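Local structure of mitochondrial enolase superfamily member 1 (Homo sapiens, 4A35) at residues Lys181-Gln186 / Phe372-Val377; Gln229-Arg234 / Val262-Lys267; Asp283-His288 / Arg311-Gln316. The protein catalyses the magnesium-dependent dehydration of L-fuconate to 2-keto-3-deoxy-L-fuconate, a step in the catabolism of L-fucose. All blocks are in the same frame, centred on the assembly; numbering follows the deposited sequence.

Overall arrangement
Contacts 2 and 3 join consecutive helices following parallel strands of the modified TIM barrel of the enolase superfamily; their centres lie 25 Å apart and their nearest atoms about 7 Å. Contact 1 packs helix 176-186 on helix 362-377, far apart in sequence, its centre 37 Å from that of contact 2 and 29 Å from that of contact 3. The catalytic magnesium ion is held by Asp251, Glu277 and Glu306: the side chain of Asp231 in contact 2 is about 13 Å from a bound magnesium ion, and the side chain of Ile313 in contact 3 about 11 Å from that of Glu306. Contact 1 borders a second magnesium ion, whose site includes Asp373.

Contact 1: residues Lys181-Gln186 / Phe372-Val377; sequences KQMLAQ and FDYISV. With EDO (1,2-ethanediol), chain G.
Met183 lies obliquely against the ring of Tyr374, and this pair dominates the meeting of helix 176-186 with helix 362-377. Bends at chi2 and chi3 wrap the methionine chain along the phenol instead of pointing it at the ring: Met183 CG and Met183 CE both come to 3.6 Å from Tyr374 CD2. The sulfur completes a Met-aromatic contact, with Met183 SD 4.8 Å from the ring centroid and 50° off the ring normal. Tyr374 reaches out because its CG stands anti to the backbone N (chi1 178°), which carries the ring across the gap between the helices. Ile375 runs antiparallel beside the methionine chain, bringing Ile375 CG1 to 4.0 Å from the same Met183 CG. Gln182 adds its aliphatic part, with Gln182 CG 3.8 Å from Tyr374 OH.

The short axes run nearly antiparallel, 154° apart, and approach to 10.5 Å, a spacing that these side chains bridge. Elsewhere in the chain Tyr188 touches both Met183 and Tyr374, while Trp136 and Val140 of helix 135-141 pack on Ile375. Tyr188 also belongs, with Asp373 and Ser380, to a magnesium site seen in this structure, and the side chain of Tyr374 is about 4 Å from a bound magnesium ion.

Tyr374 OH is hydrogen-bonded to O1 of 1,2-ethanediol at 2.6 Å, met at the ring edge; either hydroxyl could be the donor, and the diol also bonds Leu381 N. Cohesion between the two segments is therefore dispersive, resting on sulfur, methylene and ring surfaces, while in this crystal the tyrosine hydroxyl bonds a diol that was probably picked up from the liquor.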
loop_
_atom_site.group_PDB
_atom_site.type_symbol
_atom_site.label_atom_id
_atom_site.label_comp_id
_atom_site.label_asym_id
_atom_site.label_seq_id
_atom_site.Cartn_x
_atom_site.Cartn_y
_atom_site.Cartn_z
ATOM N N LYS A 181 -7.030 29.241 24.305
ATOM C CA LYS A 181 -7.236 29.365 25.753
ATOM C C LYS A 181 -7.979 28.171 26.303
ATOM O O LYS A 181 -7.566 27.634 27.336
ATOM C CB LYS A 181 -8.005 30.652 26.130
ATOM C CG LYS A 181 -7.124 31.775 26.641
ATOM C CD LYS A 181 -7.135 32.968 25.699
ATOM C CE LYS A 181 -6.568 34.221 26.319
ATOM N NZ LYS A 181 -6.522 35.335 25.335
ATOM N N GLN A 182 -9.022 27.708 25.588
ATOM C CA GLN A 182 -9.860 26.555 25.998
ATOM C C GLN A 182 -9.009 25.262 26.106
ATOM O O GLN A 182 -9.101 24.505 27.091
ATOM C CB GLN A 182 -10.993 26.365 24.976
ATOM C CG GLN A 182 -11.800 25.082 25.156
ATOM C CD GLN A 182 -12.485 25.005 26.509
ATOM O OE1 GLN A 182 -12.973 26.003 27.049
ATOM N NE2 GLN A 182 -12.562 23.800 27.060
ATOM N N MET A 183 -8.153 25.051 25.101
ATOM C CA MET A 183 -7.246 23.915 25.035
ATOM C C MET A 183 -6.267 23.943 26.215
ATOM O O MET A 183 -6.111 22.926 26.887
ATOM C CB MET A 183 -6.491 23.885 23.686
ATOM C CG MET A 183 -7.375 23.403 22.567
ATOM S SD MET A 183 -7.995 21.644 22.684
ATOM C CE MET A 183 -9.627 21.878 23.416
ATOM N N LEU A 184 -5.676 25.121 26.511
ATOM C CA LEU A 184 -4.704 25.217 27.592
ATOM C C LEU A 184 -5.369 25.024 28.946
ATOM O O LEU A 184 -4.751 24.487 29.855
ATOM C CB LEU A 184 -3.964 26.580 27.537
ATOM C CG LEU A 184 -3.061 26.781 26.292
ATOM C CD1 LEU A 184 -2.646 28.271 26.149
ATOM C CD2 LEU A 184 -1.837 25.788 26.290
ATOM N N ALA A 185 -6.646 25.427 29.065
ATOM C CA ALA A 185 -7.322 25.342 30.348
ATOM C C ALA A 185 -7.887 23.944 30.642
ATOM O O ALA A 185 -7.825 23.533 31.796
ATOM C CB ALA A 185 -8.420 26.389 30.422
ATOM N N GLN A 186 -8.423 23.219 29.628
ATOM C CA GLN A 186 -9.145 21.977 29.847
ATOM C C GLN A 186 -8.662 20.776 29.031
ATOM O O GLN A 186 -9.083 19.665 29.331
ATOM C CB GLN A 186 -10.666 22.204 29.551
ATOM C CG GLN A 186 -11.279 23.353 30.412
ATOM C CD GLN A 186 -11.283 23.120 31.918
ATOM O OE1 GLN A 186 -11.200 21.987 32.399
ATOM N NE2 GLN A 186 -11.369 24.189 32.693
ATOM N N PHE A 372 -4.319 21.321 17.025
ATOM C CA PHE A 372 -4.269 22.244 15.881
ATOM C C PHE A 372 -5.625 22.228 15.128
ATOM O O PHE A 372 -6.159 23.304 14.835
ATOM C CB PHE A 372 -3.086 21.956 14.933
ATOM C CG PHE A 372 -3.265 22.628 13.572
ATOM C CD1 PHE A 372 -3.095 24.005 13.428
ATOM C CD2 PHE A 372 -3.670 21.887 12.452
ATOM C CE1 PHE A 372 -3.279 24.627 12.176
ATOM C CE2 PHE A 372 -3.916 22.523 11.222
ATOM C CZ PHE A 372 -3.701 23.891 11.092
ATOM N N ASP A 373 -6.195 21.028 14.902
ATOM C CA ASP A 373 -7.482 20.899 14.219
ATOM C C ASP A 373 -8.551 21.769 14.951
ATOM O O ASP A 373 -9.271 22.553 14.307
ATOM C CB ASP A 373 -7.938 19.432 14.149
ATOM C CG ASP A 373 -9.284 19.340 13.484
ATOM O OD1 ASP A 373 -9.367 19.666 12.288
ATOM O OD2 ASP A 373 -10.286 19.052 14.195
ATOM N N TYR A 374 -8.690 21.571 16.275
ATOM C CA TYR A 374 -9.665 22.341 17.055
ATOM C C TYR A 374 -9.445 23.850 16.975
ATOM O O TYR A 374 -10.400 24.614 16.753
ATOM C CB TYR A 374 -9.656 21.928 18.551
ATOM C CG TYR A 374 -10.631 22.750 19.384
ATOM C CD1 TYR A 374 -12.006 22.622 19.211
ATOM C CD2 TYR A 374 -10.172 23.689 20.309
ATOM C CE1 TYR A 374 -12.902 23.398 19.946
ATOM C CE2 TYR A 374 -11.064 24.467 21.057
ATOM C CZ TYR A 374 -12.421 24.313 20.879
ATOM O OH TYR A 374 -13.285 25.098 21.607
ATOM N N ILE A 375 -8.205 24.297 17.227
ATOM C CA ILE A 375 -7.909 25.729 17.261
ATOM C C ILE A 375 -8.061 26.383 15.854
ATOM O O ILE A 375 -8.613 27.474 15.756
ATOM C CB ILE A 375 -6.507 26.000 17.850
ATOM C CG1 ILE A 375 -6.440 25.566 19.343
ATOM C CG2 ILE A 375 -6.109 27.485 17.661
ATOM C CD1 ILE A 375 -4.980 25.475 19.897
ATOM N N SER A 376 -7.542 25.718 14.801
ATOM C CA SER A 376 -7.427 26.381 13.498
ATOM C C SER A 376 -8.238 25.804 12.346
ATOM O O SER A 376 -8.252 26.442 11.273
ATOM C CB SER A 376 -5.951 26.394 13.081
ATOM O OG SER A 376 -5.145 27.130 13.992
ATOM N N VAL A 377 -8.814 24.597 12.470
ATOM C CA VAL A 377 -9.464 24.000 11.276
ATOM C C VAL A 377 -10.951 23.728 11.503
ATOM O O VAL A 377 -11.763 24.386 10.859
ATOM C CB VAL A 377 -8.711 22.717 10.760
ATOM C CG1 VAL A 377 -9.413 22.101 9.531
ATOM C CG2 VAL A 377 -7.253 23.035 10.424
HETATM C C1 EDO G . -16.961 24.481 21.079
HETATM O O1 EDO G . -15.709 24.919 20.589
HETATM C C2 EDO G . -16.981 22.969 21.334
HETATM O O2 EDO G . -17.333 22.316 20.135
#

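Contact 2: residues Gln229-Arg234 / Val262-Lys267; sequences QDDMRR and VEWMSK
Trp264 and Asp231 are brought together by different first torsions: the indole CG stands anti to the backbone N (chi1 -160°), whereas Asp231 CG lies beside its own backbone N, opposite the carbonyl carbon (chi1 -67°). The two side chains then meet at about a right angle. Trp264 NE1 donates to Asp231 OD2 at 2.9 Å; the acceptor sits close to the indole plane and uses its anti lone pair, and the N-H...O angle of 140° makes the bond noticeably bent. That bend lets the same oxygen lie beside the benzo edge, with Asp231 OD2 3.3 Å from Trp264 CZ2.

A second touch comes from Met232, whose chain is extended beyond CG. Its methyl reaches the helix opposite, Met232 CE standing 3.4 Å from Lys267 O and 3.7 Å from Lys267 CB.

Helices 228-242 and 258-268, joined here, follow the parallel strands 219-223 and 247-251 of the barrel. Asp231 OD2 also accepts from Gly225 N, just beyond the first of these strands. Arg234 NH2 bonds the backbone O of Lys223, probably the catalytic proton donor/acceptor, whose side chain lies about 7 Å from that of Asp231.

Asp231 OD1 in turn takes a salt bridge from Arg234 NH2 at 2.9 Å. Arg234 NE goes to Asp230 OD2, while Arg233 grips Asp230 OD1 side-on with NE and NH2. With indole N-H, backbone N-H and guanidinium all directed at it, the buried carboxylate of Asp231 is probably stabilised as the anion, and the tryptophan contact belongs to a charged network.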
loop_
_atom_site.group_PDB
_atom_site.type_symbol
_atom_site.label_atom_id
_atom_site.label_comp_id
_atom_site.label_asym_id
_atom_site.label_seq_id
_atom_site.Cartn_x
_atom_site.Cartn_y
_atom_site.Cartn_z
ATOM N N GLN A 229 -19.687 -14.724 20.698
ATOM C CA GLN A 229 -20.063 -14.991 22.106
ATOM C C GLN A 229 -19.099 -14.268 23.065
ATOM O O GLN A 229 -19.561 -13.657 24.025
ATOM C CB GLN A 229 -20.117 -16.496 22.408
ATOM C CG GLN A 229 -21.332 -17.226 21.766
ATOM C CD GLN A 229 -22.596 -16.383 21.593
ATOM O OE1 GLN A 229 -23.024 -16.078 20.460
ATOM N NE2 GLN A 229 -23.204 -15.963 22.708
ATOM N N ASP A 230 -17.775 -14.277 22.761
ATOM C CA ASP A 230 -16.775 -13.553 23.570
ATOM C C ASP A 230 -17.055 -12.042 23.517
ATOM O O ASP A 230 -16.926 -11.362 24.547
ATOM C CB ASP A 230 -15.315 -13.867 23.145
ATOM C CG ASP A 230 -14.269 -13.271 24.111
ATOM O OD1 ASP A 230 -14.213 -13.719 25.294
ATOM O OD2 ASP A 230 -13.465 -12.394 23.669
ATOM N N ASP A 231 -17.472 -11.518 22.323
ATOM C CA ASP A 231 -17.801 -10.099 22.187
ATOM C C ASP A 231 -19.011 -9.756 23.046
ATOM O O ASP A 231 -19.005 -8.745 23.729
ATOM C CB ASP A 231 -18.055 -9.713 20.720
ATOM C CG ASP A 231 -16.845 -9.775 19.813
ATOM O OD1 ASP A 231 -15.694 -9.763 20.341
ATOM O OD2 ASP A 231 -17.036 -9.814 18.566
ATOM N N MET A 232 -20.024 -10.611 23.048
ATOM C CA MET A 232 -21.195 -10.358 23.884
ATOM C C MET A 232 -20.839 -10.424 25.369
ATOM O O MET A 232 -21.231 -9.502 26.095
ATOM C CB MET A 232 -22.322 -11.294 23.538
ATOM C CG MET A 232 -23.265 -10.630 22.565
ATOM S SD MET A 232 -24.282 -11.892 21.903
ATOM C CE MET A 232 -24.635 -11.216 20.384
ATOM N N ARG A 233 -20.011 -11.412 25.790
ATOM C CA ARG A 233 -19.535 -11.533 27.177
ATOM C C ARG A 233 -18.834 -10.222 27.640
ATOM O O ARG A 233 -19.181 -9.690 28.693
ATOM C CB ARG A 233 -18.556 -12.738 27.337
ATOM C CG ARG A 233 -17.714 -12.728 28.655
ATOM C CD ARG A 233 -16.684 -13.848 28.707
ATOM N NE ARG A 233 -15.439 -13.534 27.991
ATOM C CZ ARG A 233 -14.356 -12.961 28.529
ATOM N NH1 ARG A 233 -14.354 -12.589 29.815
ATOM N NH2 ARG A 233 -13.269 -12.751 27.788
ATOM N N ARG A 234 -17.852 -9.722 26.860
ATOM C CA ARG A 234 -17.072 -8.553 27.243
ATOM C C ARG A 234 -17.854 -7.230 27.117
ATOM O O ARG A 234 -17.660 -6.339 27.952
ATOM C CB ARG A 234 -15.731 -8.494 26.484
ATOM C CG ARG A 234 -14.760 -9.641 26.879
ATOM C CD ARG A 234 -13.419 -9.499 26.173
ATOM N NE ARG A 234 -13.655 -9.736 24.764
ATOM C CZ ARG A 234 -13.561 -8.813 23.816
ATOM N NH1 ARG A 234 -13.092 -7.597 24.105
ATOM N NH2 ARG A 234 -13.916 -9.098 22.569
ATOM N N VAL A 262 -22.300 -6.477 8.685
ATOM C CA VAL A 262 -23.656 -6.039 8.994
ATOM C C VAL A 262 -24.331 -7.025 9.921
ATOM O O VAL A 262 -24.979 -6.622 10.886
ATOM C CB VAL A 262 -24.492 -5.801 7.699
ATOM C CG1 VAL A 262 -25.965 -5.488 8.021
ATOM C CG2 VAL A 262 -23.856 -4.682 6.868
ATOM N N GLU A 263 -24.160 -8.323 9.660
ATOM C CA GLU A 263 -24.816 -9.336 10.488
ATOM C C GLU A 263 -24.290 -9.346 11.955
ATOM O O GLU A 263 -25.073 -9.392 12.921
ATOM C CB GLU A 263 -24.631 -10.722 9.830
ATOM C CG GLU A 263 -25.256 -11.880 10.613
ATOM C CD GLU A 263 -26.737 -11.795 10.952
ATOM O OE1 GLU A 263 -27.483 -11.070 10.250
ATOM O OE2 GLU A 263 -27.157 -12.483 11.910
ATOM N N TRP A 264 -22.988 -9.338 12.095
ATOM C CA TRP A 264 -22.320 -9.334 13.398
ATOM C C TRP A 264 -22.737 -8.088 14.215
ATOM O O TRP A 264 -23.130 -8.199 15.387
ATOM C CB TRP A 264 -20.806 -9.380 13.167
ATOM C CG TRP A 264 -20.024 -9.855 14.346
ATOM C CD1 TRP A 264 -19.876 -9.210 15.549
ATOM C CD2 TRP A 264 -19.064 -10.919 14.341
ATOM N NE1 TRP A 264 -18.928 -9.841 16.308
ATOM C CE2 TRP A 264 -18.415 -10.901 15.599
ATOM C CE3 TRP A 264 -18.732 -11.935 13.419
ATOM C CZ2 TRP A 264 -17.416 -11.828 15.944
ATOM C CZ3 TRP A 264 -17.773 -12.885 13.788
ATOM C CH2 TRP A 264 -17.115 -12.806 15.027
ATOM N N MET A 265 -22.757 -6.924 13.557
ATOM C CA MET A 265 -23.121 -5.658 14.215
ATOM C C MET A 265 -24.598 -5.605 14.594
ATOM O O MET A 265 -24.941 -4.954 15.598
ATOM C CB MET A 265 -22.713 -4.442 13.382
ATOM C CG MET A 265 -21.198 -4.190 13.414
ATOM S SD MET A 265 -20.508 -4.124 15.107
ATOM C CE MET A 265 -21.569 -2.785 15.821
ATOM N N SER A 266 -25.471 -6.316 13.836
ATOM C CA SER A 266 -26.901 -6.381 14.173
ATOM C C SER A 266 -27.081 -7.071 15.537
ATOM O O SER A 266 -28.015 -6.748 16.278
ATOM C CB SER A 266 -27.688 -7.134 13.099
ATOM O OG SER A 266 -27.514 -8.533 13.230
ATOM N N LYS A 267 -26.153 -8.006 15.885
ATOM C CA LYS A 267 -26.192 -8.763 17.145
ATOM C C LYS A 267 -25.556 -7.963 18.317
ATOM O O LYS A 267 -25.906 -8.188 19.493
ATOM C CB LYS A 267 -25.491 -10.112 16.952
ATOM C CG LYS A 267 -26.355 -11.036 16.091
ATOM C CD LYS A 267 -25.557 -12.156 15.520
ATOM C CE LYS A 267 -26.404 -13.200 14.841
ATOM N NZ LYS A 267 -25.552 -14.190 14.120
#

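Contact 3: residues Asp283-His288 / Arg311-Gln316; sequences DDILGH and RVIFKQ
This is a buried, mainly apolar packing of two successive barrel helices at the edge of the dimer interface, in which Ile285 in the first turn of helix 285-295 presses on Ile313 and Gln316 of helix 311-319. The backbones are close here, with the CA atoms of Ile285 and Gln316 6.6 Å apart. Ile285 supplies both branches: Ile285 CG2 approaches the backbone at Gln316 O, 3.5 Å away, while the Ile285 side chain crosses that of Gln316 at about a right angle, bringing Ile285 CD1 to 3.5 Å from Gln316 NE2. The same methyl meets Ile313 at its tip, Ile285 CD1 to Ile313 CD1 being 4.1 Å. The chi2 of Ile285, 133°, departs from a staggered value, which is the turn that lays CD1 over the glutamine.

Strands 275-277 and 301-304 are parallel neighbours linked through helix 285-295, a beta-alpha-beta crossover of the barrel, and helix 311-319 follows the second strand. Asp284 is the N-cap of the first helix: Asp284 OD1 accepts from Gly287 N at 2.8 Å. Asp284 O serves both His288 N and His288 ND1, which reach it from opposite faces of the carbonyl plane, so the histidine ring is tied back to the start of its own helix.

Gln316 is held by bonds of its own. With CG opposite the carbonyl carbon (chi1 -66°) and the chain extended beyond, Gln316 NE2 lies beside the preceding turn and donates to Val312 O at 3.1 Å, nearly straight at 165°, from above that carbonyl's plane. Gln316 NE2 also bonds Asp283 O of the second subunit, a tie that recurs reciprocally. Lys315 NZ forms a salt bridge with Asp284 OD2 of the second subunit, and Asp284 OD2 here receives Lys315 NZ of that subunit in return.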
loop_
_atom_site.group_PDB
_atom_site.type_symbol
_atom_site.label_atom_id
_atom_site.label_comp_id
_atom_site.label_asym_id
_atom_site.label_seq_id
_atom_site.Cartn_x
_atom_site.Cartn_y
_atom_site.Cartn_z
ATOM N N ASP A 283 -8.802 -0.785 2.781
ATOM C CA ASP A 283 -8.866 -0.343 1.358
ATOM C C ASP A 283 -10.291 -0.302 0.802
ATOM O O ASP A 283 -10.504 0.186 -0.321
ATOM C CB ASP A 283 -8.088 -1.334 0.459
ATOM C CG ASP A 283 -6.612 -1.431 0.754
ATOM O OD1 ASP A 283 -5.961 -0.369 0.894
ATOM O OD2 ASP A 283 -6.092 -2.563 0.782
ATOM N N ASP A 284 -11.260 -0.896 1.524
ATOM C CA ASP A 284 -12.567 -1.041 0.887
ATOM C C ASP A 284 -13.446 0.164 1.191
ATOM O O ASP A 284 -14.231 0.151 2.127
ATOM C CB ASP A 284 -13.218 -2.339 1.346
ATOM C CG ASP A 284 -14.300 -2.839 0.392
ATOM O OD1 ASP A 284 -14.715 -2.047 -0.549
ATOM O OD2 ASP A 284 -14.724 -3.985 0.562
ATOM N N ILE A 285 -13.331 1.178 0.354
ATOM C CA ILE A 285 -14.121 2.415 0.443
ATOM C C ILE A 285 -15.589 2.070 0.238
ATOM O O ILE A 285 -16.433 2.466 1.053
ATOM C CB ILE A 285 -13.641 3.452 -0.612
ATOM C CG1 ILE A 285 -12.178 3.897 -0.325
ATOM C CG2 ILE A 285 -14.590 4.653 -0.731
ATOM C CD1 ILE A 285 -11.300 3.875 -1.635
ATOM N N LEU A 286 -15.900 1.356 -0.886
ATOM C CA LEU A 286 -17.284 1.015 -1.212
ATOM C C LEU A 286 -17.880 0.114 -0.126
ATOM O O LEU A 286 -19.084 0.266 0.197
ATOM C CB LEU A 286 -17.406 0.354 -2.593
ATOM C CG LEU A 286 -16.811 1.172 -3.813
ATOM C CD1 LEU A 286 -17.093 0.428 -5.146
ATOM C CD2 LEU A 286 -17.380 2.577 -3.873
ATOM N N GLY A 287 -17.044 -0.755 0.430
ATOM C CA GLY A 287 -17.456 -1.644 1.516
ATOM C C GLY A 287 -17.868 -0.910 2.779
ATOM O O GLY A 287 -18.910 -1.219 3.389
ATOM N N HIS A 288 -17.059 0.087 3.177
ATOM C CA HIS A 288 -17.369 0.908 4.346
ATOM C C HIS A 288 -18.677 1.666 4.126
ATOM O O HIS A 288 -19.534 1.676 5.038
ATOM C CB HIS A 288 -16.211 1.855 4.705
ATOM C CG HIS A 288 -15.170 1.187 5.554
ATOM N ND1 HIS A 288 -14.185 0.392 4.996
ATOM C CD2 HIS A 288 -15.011 1.197 6.903
ATOM C CE1 HIS A 288 -13.443 -0.039 6.018
ATOM N NE2 HIS A 288 -13.894 0.419 7.175
ATOM N N ARG A 311 -3.861 9.976 1.472
ATOM C CA ARG A 311 -4.958 10.948 1.364
ATOM C C ARG A 311 -5.953 10.576 0.234
ATOM O O ARG A 311 -7.079 11.076 0.252
ATOM C CB ARG A 311 -4.383 12.349 1.098
ATOM C CG ARG A 311 -3.600 12.464 -0.236
ATOM C CD ARG A 311 -2.840 13.788 -0.375
ATOM N NE ARG A 311 -2.141 13.862 -1.664
ATOM C CZ ARG A 311 -1.034 13.183 -1.976
ATOM N NH1 ARG A 311 -0.428 12.428 -1.067
ATOM N NH2 ARG A 311 -0.543 13.236 -3.199
ATOM N N VAL A 312 -5.518 9.761 -0.763
ATOM C CA VAL A 312 -6.409 9.376 -1.895
ATOM C C VAL A 312 -7.506 8.465 -1.355
ATOM O O VAL A 312 -8.648 8.574 -1.771
ATOM C CB VAL A 312 -5.626 8.775 -3.109
ATOM C CG1 VAL A 312 -6.538 8.418 -4.310
ATOM C CG2 VAL A 312 -4.557 9.773 -3.567
ATOM N N ILE A 313 -7.165 7.564 -0.420
ATOM C CA ILE A 313 -8.144 6.676 0.203
ATOM C C ILE A 313 -9.077 7.541 1.040
ATOM O O ILE A 313 -10.278 7.347 0.941
ATOM C CB ILE A 313 -7.474 5.534 1.049
ATOM C CG1 ILE A 313 -6.475 4.649 0.156
ATOM C CG2 ILE A 313 -8.590 4.624 1.670
ATOM C CD1 ILE A 313 -7.243 3.843 -1.023
ATOM N N PHE A 314 -8.539 8.437 1.891
ATOM C CA PHE A 314 -9.434 9.298 2.691
ATOM C C PHE A 314 -10.365 10.149 1.798
ATOM O O PHE A 314 -11.536 10.343 2.118
ATOM C CB PHE A 314 -8.640 10.194 3.619
ATOM C CG PHE A 314 -8.240 9.459 4.895
ATOM C CD1 PHE A 314 -9.216 8.973 5.782
ATOM C CD2 PHE A 314 -6.909 9.286 5.220
ATOM C CE1 PHE A 314 -8.841 8.335 6.982
ATOM C CE2 PHE A 314 -6.534 8.674 6.430
ATOM C CZ PHE A 314 -7.503 8.198 7.296
ATOM N N LYS A 315 -9.843 10.675 0.709
ATOM C CA LYS A 315 -10.668 11.473 -0.196
ATOM C C LYS A 315 -11.883 10.683 -0.661
ATOM O O LYS A 315 -13.001 11.175 -0.587
ATOM C CB LYS A 315 -9.856 11.976 -1.409
ATOM C CG LYS A 315 -10.757 12.636 -2.489
ATOM C CD LYS A 315 -9.958 12.989 -3.719
ATOM C CE LYS A 315 -9.672 11.782 -4.645
ATOM N NZ LYS A 315 -9.369 12.247 -6.045
ATOM N N GLN A 316 -11.676 9.445 -1.068
ATOM C CA GLN A 316 -12.785 8.605 -1.581
ATOM C C GLN A 316 -13.722 8.197 -0.469
ATOM O O GLN A 316 -14.927 8.159 -0.707
ATOM C CB GLN A 316 -12.244 7.377 -2.316
ATOM C CG GLN A 316 -11.477 7.810 -3.623
ATOM C CD GLN A 316 -10.782 6.563 -4.121
ATOM O OE1 GLN A 316 -11.358 5.837 -4.917
ATOM N NE2 GLN A 316 -9.590 6.260 -3.568
#